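Local coordinates for mandelate racemase/muconate lactonizing protein (Alicyclobacillus acidocaldarius LAA1, PDB 3QLD) that is of unknown specific function but belongs to the enolase superfamily, whose members join an alpha+beta N-terminal domain to a TIM-barrel-like C-terminal domain, at residues M146-D151 / P174-A179; R166-K171 / P189-A194; Q211-D216 / A237-P242. All blocks are in the same frame, centred on the assembly; numbering follows the deposited sequence. Where two conformers were deposited one is given.

Contact 1: M146-D151 / P174-A179; sequences MSESLD and PGRDRA
Arg176 reaches over to Met146, Ser147 and Glu148 and accounts for most of this surface contact. Its CB already points at the other loop. The chain then bends at chi2 and chi3, with chi3 at -33°, and this folds the guanidinium in between two side chains. CD passes Glu148 CD at 4.1 Å. NE comes next and lies 3.7 Å from Met146 CE. It is buried here with no polar partner in the model. CZ sits under the methyl of Met146, which is modelled as selenomethionine: Met146 CE is over the centre of the guanidinium face, 3.3 Å from Arg176 CZ. NH1 leans on the chain of the same residue, with Met146 CG at 3.4 Å, and is also close to Ser147 C. NH2 makes the charged contact, 3.2 Å from Glu148 OE2. That oxygen lies over the opposite face, toward the rim, so the salt bridge is one of charge alone and no N-H points at it. The flat group is therefore sandwiched between a methyl and a carboxylate oxygen. The carboxylate of Glu148 and the guanidinium of Arg176 are turned 32° from each other. Leu150 CD1 packs loosely on Ala179 O at 4.2 Å. Within the first loop, Ser147 OG donates to Ser149 O, and Ser149 caps helix 150-162 through a weak bond to Val152 N. Asp177 stands at the N-cap position of helix 178-187 but makes no capping bond; its OD2 is bonded to Tyr201 OH. The contact joins two neighbouring beta-to-alpha loops, those after strands 137-144 and 167-171, as in a TIM-type barrel.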
loop_
_atom_site.group_PDB
_atom_site.type_symbol
_atom_site.label_atom_id
_atom_site.label_comp_id
_atom_site.label_asym_id
_atom_site.label_seq_id
_atom_site.Cartn_x
_atom_site.Cartn_y
_atom_site.Cartn_z
HETATM N N MSE A 146 -7.654 -26.631 -7.285
HETATM C CA MSE A 146 -8.457 -27.163 -8.390
HETATM C C MSE A 146 -7.694 -28.169 -9.259
HETATM O O MSE A 146 -6.477 -28.025 -9.473
HETATM C CB MSE A 146 -9.092 -26.051 -9.250
HETATM C CG MSE A 146 -8.168 -25.129 -9.968
HETATM SE SE MSE A 146 -9.195 -23.566 -10.650
HETATM C CE MSE A 146 -8.195 -23.202 -12.309
ATOM N N SER A 147 -8.399 -29.178 -9.762
ATOM C CA SER A 147 -7.817 -30.069 -10.800
ATOM C C SER A 147 -8.741 -30.240 -11.992
ATOM O O SER A 147 -9.965 -30.193 -11.860
ATOM C CB SER A 147 -7.463 -31.445 -10.231
ATOM O OG SER A 147 -8.426 -31.810 -9.275
ATOM N N GLU A 148 -8.149 -30.454 -13.166
ATOM C CA GLU A 148 -8.951 -30.693 -14.362
ATOM C C GLU A 148 -9.568 -32.097 -14.303
ATOM O O GLU A 148 -10.444 -32.426 -15.112
ATOM C CB GLU A 148 -8.131 -30.443 -15.640
ATOM C CG GLU A 148 -8.907 -29.655 -16.707
ATOM C CD GLU A 148 -8.159 -28.398 -17.173
ATOM O OE1 GLU A 148 -8.541 -27.829 -18.219
ATOM O OE2 GLU A 148 -7.199 -27.967 -16.492
ATOM N N SER A 149 -9.122 -32.880 -13.308
ATOM C CA SER A 149 -9.716 -34.164 -12.934
ATOM C C SER A 149 -10.718 -34.051 -11.769
ATOM O O SER A 149 -10.342 -33.800 -10.621
ATOM C CB SER A 149 -8.599 -35.164 -12.572
ATOM O OG SER A 149 -9.125 -36.371 -12.026
ATOM N N LEU A 150 -11.998 -34.271 -12.063
ATOM C CA LEU A 150 -13.058 -34.231 -11.045
ATOM C C LEU A 150 -12.909 -35.362 -9.996
ATOM O O LEU A 150 -13.430 -35.268 -8.862
ATOM C CB LEU A 150 -14.418 -34.247 -11.760
ATOM C CG LEU A 150 -15.834 -34.247 -11.177
ATOM C CD1 LEU A 150 -16.021 -33.394 -9.900
ATOM C CD2 LEU A 150 -16.817 -33.816 -12.307
ATOM N N ASP A 151 -12.172 -36.410 -10.381
ATOM C CA ASP A 151 -11.859 -37.543 -9.504
ATOM C C ASP A 151 -10.881 -37.158 -8.374
ATOM O O ASP A 151 -11.170 -37.373 -7.178
ATOM C CB ASP A 151 -11.293 -38.721 -10.329
ATOM C CG ASP A 151 -12.301 -39.273 -11.372
ATOM O OD1 ASP A 151 -13.540 -39.213 -11.136
ATOM O OD2 ASP A 151 -11.846 -39.777 -12.439
ATOM N N PRO A 174 -13.194 -19.558 -13.921
ATOM C CA PRO A 174 -14.160 -19.700 -14.998
ATOM C C PRO A 174 -13.895 -20.996 -15.773
ATOM O O PRO A 174 -12.764 -21.243 -16.142
ATOM C CB PRO A 174 -13.883 -18.471 -15.862
ATOM C CG PRO A 174 -13.302 -17.445 -14.854
ATOM C CD PRO A 174 -12.444 -18.282 -13.996
ATOM N N GLY A 175 -14.921 -21.835 -15.943
ATOM C CA GLY A 175 -14.779 -23.074 -16.708
ATOM C C GLY A 175 -14.505 -24.257 -15.819
ATOM O O GLY A 175 -14.598 -25.418 -16.272
ATOM N N ARG A 176 -14.121 -23.983 -14.571
ATOM C CA ARG A 176 -13.838 -25.032 -13.577
ATOM C C ARG A 176 -14.422 -24.515 -12.283
ATOM O O ARG A 176 -13.720 -24.158 -11.363
ATOM C CB ARG A 176 -12.336 -25.291 -13.471
ATOM C CG ARG A 176 -11.509 -24.690 -14.665
ATOM C CD ARG A 176 -10.260 -25.484 -15.133
ATOM N NE ARG A 176 -9.555 -26.192 -14.057
ATOM C CZ ARG A 176 -8.242 -26.144 -13.828
ATOM N NH1 ARG A 176 -7.723 -26.844 -12.816
ATOM N NH2 ARG A 176 -7.437 -25.412 -14.610
ATOM N N ASP A 177 -15.750 -24.497 -12.228
ATOM C CA ASP A 177 -16.470 -23.994 -11.068
ATOM C C ASP A 177 -17.746 -24.818 -10.815
ATOM O O ASP A 177 -17.807 -25.541 -9.825
ATOM C CB ASP A 177 -16.777 -22.468 -11.178
ATOM C CG ASP A 177 -17.259 -22.029 -12.585
ATOM O OD1 ASP A 177 -17.884 -22.804 -13.331
ATOM O OD2 ASP A 177 -17.018 -20.855 -12.956
ATOM N N ARG A 178 -18.725 -24.687 -11.702
ATOM C CA ARG A 178 -20.058 -25.308 -11.505
ATOM C C ARG A 178 -19.931 -26.845 -11.328
ATOM O O ARG A 178 -20.558 -27.435 -10.441
ATOM C CB ARG A 178 -20.991 -24.947 -12.676
ATOM C CG ARG A 178 -22.455 -25.204 -12.371
ATOM C CD ARG A 178 -23.323 -25.279 -13.613
ATOM N NE ARG A 178 -24.645 -25.867 -13.322
ATOM C CZ ARG A 178 -25.248 -26.830 -14.028
ATOM N NH1 ARG A 178 -24.663 -27.373 -15.103
ATOM N NH2 ARG A 178 -26.464 -27.253 -13.659
ATOM N N ALA A 179 -19.095 -27.479 -12.149
ATOM C CA ALA A 179 -19.004 -28.964 -12.130
ATOM C C ALA A 179 -18.447 -29.536 -10.800
ATOM O O ALA A 179 -19.031 -30.475 -10.168
ATOM C CB ALA A 179 -18.212 -29.452 -13.339
#

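Contact 2: R166-K171 / P189-A194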
loop_
_atom_site.group_PDB
_atom_site.type_symbol
_atom_site.label_atom_id
_atom_site.label_comp_id
_atom_site.label_asym_id
_atom_site.label_seq_id
_atom_site.Cartn_x
_atom_site.Cartn_y
_atom_site.Cartn_z
ATOM N N ARG A 166 -14.420 -29.091 9.164
ATOM C CA ARG A 166 -15.834 -28.756 9.279
ATOM C C ARG A 166 -16.290 -27.851 8.120
ATOM O O ARG A 166 -17.460 -27.445 8.032
ATOM C CB ARG A 166 -16.100 -28.120 10.639
ATOM C CG ARG A 166 -15.865 -29.132 11.820
ATOM C CD ARG A 166 -16.831 -30.363 11.754
ATOM N NE ARG A 166 -16.909 -30.995 13.089
ATOM C CZ ARG A 166 -17.264 -30.345 14.204
ATOM N NH1 ARG A 166 -17.593 -29.066 14.148
ATOM N NH2 ARG A 166 -17.299 -30.956 15.383
ATOM N N ARG A 167 -15.352 -27.557 7.222
ATOM C CA ARG A 167 -15.659 -26.778 5.995
ATOM C C ARG A 167 -14.726 -27.228 4.942
ATOM O O ARG A 167 -13.546 -27.528 5.240
ATOM C CB ARG A 167 -15.472 -25.286 6.240
ATOM C CG ARG A 167 -16.085 -24.374 5.138
ATOM C CD ARG A 167 -15.991 -22.868 5.434
ATOM N NE ARG A 167 -14.583 -22.437 5.538
ATOM C CZ ARG A 167 -14.220 -21.370 6.249
ATOM N NH1 ARG A 167 -15.138 -20.604 6.805
ATOM N NH2 ARG A 167 -12.941 -21.012 6.355
ATOM N N VAL A 168 -15.182 -27.244 3.695
ATOM C CA VAL A 168 -14.182 -27.253 2.633
ATOM C C VAL A 168 -14.266 -25.960 1.814
ATOM O O VAL A 168 -15.393 -25.483 1.538
ATOM C CB VAL A 168 -14.275 -28.480 1.650
ATOM C CG1 VAL A 168 -13.913 -29.796 2.399
ATOM C CG2 VAL A 168 -15.638 -28.552 0.931
ATOM N N LYS A 169 -13.103 -25.446 1.376
ATOM C CA LYS A 169 -13.084 -24.239 0.479
ATOM C C LYS A 169 -12.428 -24.654 -0.816
ATOM O O LYS A 169 -11.228 -25.030 -0.866
ATOM C CB LYS A 169 -12.367 -23.046 1.134
ATOM C CG LYS A 169 -12.323 -21.736 0.258
ATOM C CD LYS A 169 -11.921 -20.526 1.080
ATOM C CE LYS A 169 -10.595 -20.722 1.849
ATOM N NZ LYS A 169 -9.737 -19.476 1.952
ATOM N N LEU A 170 -13.208 -24.644 -1.877
ATOM C CA LEU A 170 -12.776 -25.058 -3.148
ATOM C C LEU A 170 -12.225 -23.892 -3.989
ATOM O O LEU A 170 -12.901 -22.870 -4.160
ATOM C CB LEU A 170 -13.975 -25.585 -3.918
ATOM C CG LEU A 170 -14.795 -26.668 -3.208
ATOM C CD1 LEU A 170 -15.654 -27.246 -4.319
ATOM C CD2 LEU A 170 -13.796 -27.737 -2.702
ATOM N N LYS A 171 -11.042 -24.091 -4.590
ATOM C CA LYS A 171 -10.529 -23.112 -5.559
ATOM C C LYS A 171 -11.317 -23.237 -6.827
ATOM O O LYS A 171 -11.569 -24.343 -7.297
ATOM C CB LYS A 171 -9.027 -23.345 -5.809
ATOM C CG LYS A 171 -8.206 -23.077 -4.582
ATOM C CD LYS A 171 -7.977 -21.560 -4.365
ATOM C CE LYS A 171 -7.307 -21.298 -3.000
ATOM N NZ LYS A 171 -6.354 -20.142 -3.066
ATOM N N PRO A 189 -24.467 -33.231 1.255
ATOM C CA PRO A 189 -25.595 -32.311 1.354
ATOM C C PRO A 189 -25.547 -31.350 2.508
ATOM O O PRO A 189 -26.167 -30.291 2.444
ATOM C CB PRO A 189 -26.806 -33.249 1.534
ATOM C CG PRO A 189 -26.402 -34.516 0.846
ATOM C CD PRO A 189 -24.915 -34.643 1.178
ATOM N N ASP A 190 -24.857 -31.688 3.577
ATOM C CA ASP A 190 -24.883 -30.819 4.761
ATOM C C ASP A 190 -23.550 -30.168 5.115
ATOM O O ASP A 190 -23.445 -29.489 6.154
ATOM C CB ASP A 190 -25.442 -31.574 5.984
ATOM C CG ASP A 190 -26.852 -32.096 5.723
ATOM O OD1 ASP A 190 -27.748 -31.229 5.579
ATOM O OD2 ASP A 190 -27.049 -33.340 5.596
ATOM N N LEU A 191 -22.546 -30.394 4.281
ATOM C CA LEU A 191 -21.213 -29.849 4.545
ATOM C C LEU A 191 -21.140 -28.342 4.244
ATOM O O LEU A 191 -21.630 -27.904 3.200
ATOM C CB LEU A 191 -20.218 -30.568 3.667
ATOM C CG LEU A 191 -18.754 -30.165 3.702
ATOM C CD1 LEU A 191 -18.186 -30.429 5.090
ATOM C CD2 LEU A 191 -18.179 -31.043 2.730
ATOM N N ALA A 192 -20.547 -27.552 5.160
ATOM C CA ALA A 192 -20.277 -26.134 4.813
ATOM C C ALA A 192 -19.249 -26.164 3.652
ATOM O O ALA A 192 -18.142 -26.726 3.805
ATOM C CB ALA A 192 -19.765 -25.387 6.064
ATOM N N ILE A 193 -19.622 -25.630 2.475
ATOM C CA ILE A 193 -18.717 -25.503 1.314
ATOM C C ILE A 193 -18.518 -23.992 1.024
ATOM O O ILE A 193 -19.523 -23.254 0.915
ATOM C CB ILE A 193 -19.342 -26.148 0.063
ATOM C CG1 ILE A 193 -19.751 -27.639 0.294
ATOM C CG2 ILE A 193 -18.460 -26.025 -1.171
ATOM C CD1 ILE A 193 -20.348 -28.269 -0.940
ATOM N N ALA A 194 -17.266 -23.549 0.892
ATOM C CA ALA A 194 -17.006 -22.160 0.394
ATOM C C ALA A 194 -16.198 -22.238 -0.887
ATOM O O ALA A 194 -15.724 -23.345 -1.322
ATOM C CB ALA A 194 -16.319 -21.271 1.479
HETATM O O HOH W 1 -19.970 -28.693 7.714
#
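Val168 lies level with Ile193 in a parallel strand pair and bonds through its backbone to the residues on either side of it. Val168 N donates to Ala192 O at 3.0 Å. Val168 O accepts from Ala194 N at 2.8 Å, and this bond is nearly straight (168°). Ala194 O then takes Leu170 N at 2.9 Å, with the donor tilted from the carbonyl plane. CA-H...O contacts add to these bonds, among them Ile193 CA to Val168 O at 3.3 Å. At the start of the two strands a water bridges the backbones: it donates to Arg166 O and accepts from Ala192 N. The strands run 23° apart. They are the two strands of a beta-alpha-beta unit of the barrel, with helix 178-187 as the crossover. Apolar contacts fill the face turned to that helix. Val168 CG2 meets Leu191 CD2 at 4.0 Å, the side chains crossing at about a right angle. Leu170 CG touches Ile193 CG2 at 4.2 Å, and both residues also pack on the helix, through Ile181 and Val184. On the other face lie Arg167, Lys169 and the small Ala192 and Ala194. Arg167 CG is anti to its N (chi1 -166°) and passes Ala192 CB at 3.9 Å. The polar ends go elsewhere: Arg167 to Gln218 and Asp323, with Trp295 in a cation-pi contact, and Lys169 NZ to Asp323 and Glu221.

Contact 3: Q211-D216 / A237-P242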
loop_
_atom_site.group_PDB
_atom_site.type_symbol
_atom_site.label_atom_id
_atom_site.label_comp_id
_atom_site.label_asym_id
_atom_site.label_seq_id
_atom_site.Cartn_x
_atom_site.Cartn_y
_atom_site.Cartn_z
ATOM N N GLN A 211 -25.177 -18.818 -11.308
ATOM C CA GLN A 211 -25.581 -20.268 -11.403
ATOM C C GLN A 211 -25.163 -20.987 -10.124
ATOM O O GLN A 211 -25.775 -22.023 -9.717
ATOM C CB GLN A 211 -24.933 -20.960 -12.605
ATOM C CG GLN A 211 -25.314 -20.561 -14.067
ATOM C CD GLN A 211 -24.312 -21.184 -15.126
ATOM O OE1 GLN A 211 -23.693 -22.229 -14.880
ATOM N NE2 GLN A 211 -24.125 -20.506 -16.261
ATOM N N LEU A 212 -24.119 -20.453 -9.484
ATOM C CA LEU A 212 -23.640 -21.002 -8.242
ATOM C C LEU A 212 -24.532 -20.824 -7.043
ATOM O O LEU A 212 -24.398 -21.544 -6.069
ATOM C CB LEU A 212 -22.168 -20.602 -7.916
ATOM C CG LEU A 212 -21.162 -20.867 -9.035
ATOM C CD1 LEU A 212 -19.795 -20.337 -8.502
ATOM C CD2 LEU A 212 -21.045 -22.380 -9.366
ATOM N N ASP A 213 -25.487 -19.900 -7.095
ATOM C CA ASP A 213 -26.395 -19.702 -5.969
ATOM C C ASP A 213 -27.186 -20.975 -5.664
ATOM O O ASP A 213 -27.680 -21.142 -4.540
ATOM C CB ASP A 213 -27.404 -18.593 -6.336
ATOM C CG ASP A 213 -26.828 -17.187 -6.162
ATOM O OD1 ASP A 213 -25.703 -17.025 -5.609
ATOM O OD2 ASP A 213 -27.508 -16.233 -6.613
ATOM N N ALA A 214 -27.295 -21.853 -6.647
ATOM C CA ALA A 214 -28.120 -23.070 -6.436
ATOM C C ALA A 214 -27.506 -24.020 -5.374
ATOM O O ALA A 214 -28.216 -24.880 -4.829
ATOM C CB ALA A 214 -28.375 -23.763 -7.734
ATOM N N TYR A 215 -26.207 -23.834 -5.056
ATOM C CA TYR A 215 -25.479 -24.757 -4.180
ATOM C C TYR A 215 -25.257 -24.382 -2.755
ATOM O O TYR A 215 -24.556 -25.140 -2.028
ATOM C CB TYR A 215 -24.163 -25.190 -4.871
ATOM C CG TYR A 215 -24.424 -25.623 -6.271
ATOM C CD1 TYR A 215 -25.175 -26.775 -6.534
ATOM C CD2 TYR A 215 -23.987 -24.880 -7.352
ATOM C CE1 TYR A 215 -25.455 -27.168 -7.852
ATOM C CE2 TYR A 215 -24.272 -25.240 -8.641
ATOM C CZ TYR A 215 -25.017 -26.402 -8.885
ATOM O OH TYR A 215 -25.296 -26.783 -10.187
ATOM N N ASP A 216 -25.802 -23.217 -2.369
ATOM C CA ASP A 216 -25.772 -22.714 -1.011
ATOM C C ASP A 216 -24.357 -22.647 -0.388
ATOM O O ASP A 216 -24.151 -23.108 0.718
ATOM C CB ASP A 216 -26.762 -23.524 -0.128
ATOM C CG ASP A 216 -28.177 -23.582 -0.735
ATOM O OD1 ASP A 216 -28.502 -22.831 -1.719
ATOM O OD2 ASP A 216 -28.970 -24.402 -0.212
ATOM N N ALA A 237 -24.865 -7.418 -5.505
ATOM C CA ALA A 237 -26.351 -7.120 -5.579
ATOM C C ALA A 237 -27.089 -8.183 -6.395
ATOM O O ALA A 237 -28.262 -8.483 -6.098
ATOM C CB ALA A 237 -26.629 -5.708 -6.178
ATOM N N SER A 238 -26.368 -8.804 -7.347
ATOM C CA SER A 238 -26.949 -9.827 -8.254
ATOM C C SER A 238 -26.866 -11.287 -7.744
ATOM O O SER A 238 -27.509 -12.201 -8.308
ATOM C CB SER A 238 -26.314 -9.762 -9.632
ATOM O OG SER A 238 -24.935 -10.252 -9.629
ATOM N N LEU A 239 -26.104 -11.471 -6.683
ATOM C CA LEU A 239 -25.822 -12.800 -6.107
ATOM C C LEU A 239 -26.526 -12.994 -4.780
ATOM O O LEU A 239 -26.474 -12.155 -3.836
ATOM C CB LEU A 239 -24.290 -12.992 -5.873
ATOM C CG LEU A 239 -23.393 -13.135 -7.107
ATOM C CD1 LEU A 239 -21.946 -13.227 -6.627
ATOM C CD2 LEU A 239 -23.734 -14.376 -7.920
ATOM N N ARG A 240 -27.199 -14.126 -4.669
ATOM C CA ARG A 240 -27.764 -14.521 -3.376
ATOM C C ARG A 240 -26.667 -15.012 -2.405
ATOM O O ARG A 240 -26.767 -14.828 -1.165
ATOM C CB ARG A 240 -28.863 -15.601 -3.533
ATOM C CG ARG A 240 -29.982 -15.214 -4.543
ATOM C CD ARG A 240 -30.781 -13.919 -4.142
ATOM N NE ARG A 240 -30.152 -12.615 -4.404
ATOM C CZ ARG A 240 -30.191 -11.935 -5.562
ATOM N NH1 ARG A 240 -30.831 -12.424 -6.635
ATOM N NH2 ARG A 240 -29.559 -10.769 -5.658
ATOM N N THR A 241 -25.640 -15.625 -2.967
ATOM C CA THR A 241 -24.449 -16.076 -2.179
ATOM C C THR A 241 -23.622 -14.876 -1.665
ATOM O O THR A 241 -23.350 -13.941 -2.443
ATOM C CB THR A 241 -23.571 -16.944 -3.078
ATOM O OG1 THR A 241 -24.372 -17.978 -3.662
ATOM C CG2 THR A 241 -22.244 -17.567 -2.326
ATOM N N PRO A 242 -23.207 -14.880 -0.389
ATOM C CA PRO A 242 -22.385 -13.793 0.101
ATOM C C PRO A 242 -21.031 -13.779 -0.634
ATOM O O PRO A 242 -20.442 -14.845 -0.919
ATOM C CB PRO A 242 -22.136 -14.200 1.560
ATOM C CG PRO A 242 -23.344 -15.026 1.920
ATOM C CD PRO A 242 -23.477 -15.860 0.705
HETATM O O HOH W 2 -24.294 -20.705 -3.398
#
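Two alpha-to-beta connections of the barrel meet where the carboxylate of Asp213 grips Arg240 and Thr241. Asp213 starts the short 3-10 turn 213-215, which follows helix 206-211. Arg240 and Thr241 lie between helix 229-238 and strand 243-245. Asp213 OD2 accepts Arg240 N at 2.9 Å, in a fairly straight bond (163°) that comes from above the carboxylate plane. Asp213 OD1 takes two donors from one residue: Thr241 N at 3.0 Å and the Thr241 OG1 hydroxyl at a short 2.5 Å. Thr241 OG1 stands beside its own backbone N (chi1 -52°), so both donors come to the oxygen from the same face. The backbone N approaches well above the carboxylate plane, while the hydroxyl arrives on the anti side. The carboxylate thus ties down two successive peptide N-H groups of the loop that leads into the next barrel strand. Arg210 gives Asp213 OD2 a salt bridge as well, which probably steadies its negative charge. The CB and CG of Arg240 lie against the carboxylate in van der Waals contact, with Arg240 CG 3.4 Å from Asp213 OD2. From there its chain turns away, and the side chain comes within about 4 Å of a bound sulfate ion. Leu239 CD2 packs near Asp213 OD1 at 4.0 Å. A water completes the junction by donating both to Leu212 O, at 2.8 Å, and to Thr241 OG1, at 2.7 Å. The threonine hydroxyl therefore gives its proton to the aspartate and accepts from the water. Leu212 O also holds the 3-10 turn, accepting from Tyr215 N.

Contact 1 opens at 146-151, just after strand 137-144. Contact 2 opens next, at 166-171, beyond helix 150-162. Contact 1 closes at 174-179 and contact 2 at 189-194, so these two cross along the chain. Contact 3 runs from 211-216 to 237-242 and follows both in series. Contact 1 ties two loops that enter helices, contact 2 pairs strands 167-171 and 192-196, and contact 3 ties two loops that enter strands. Met146 packs on Lys171 O, joining contacts 1 and 2. Arg178 leans on Gln211, Leu212 and Tyr215, joining contacts 1 and 3. Contacts 2 and 3 do not touch.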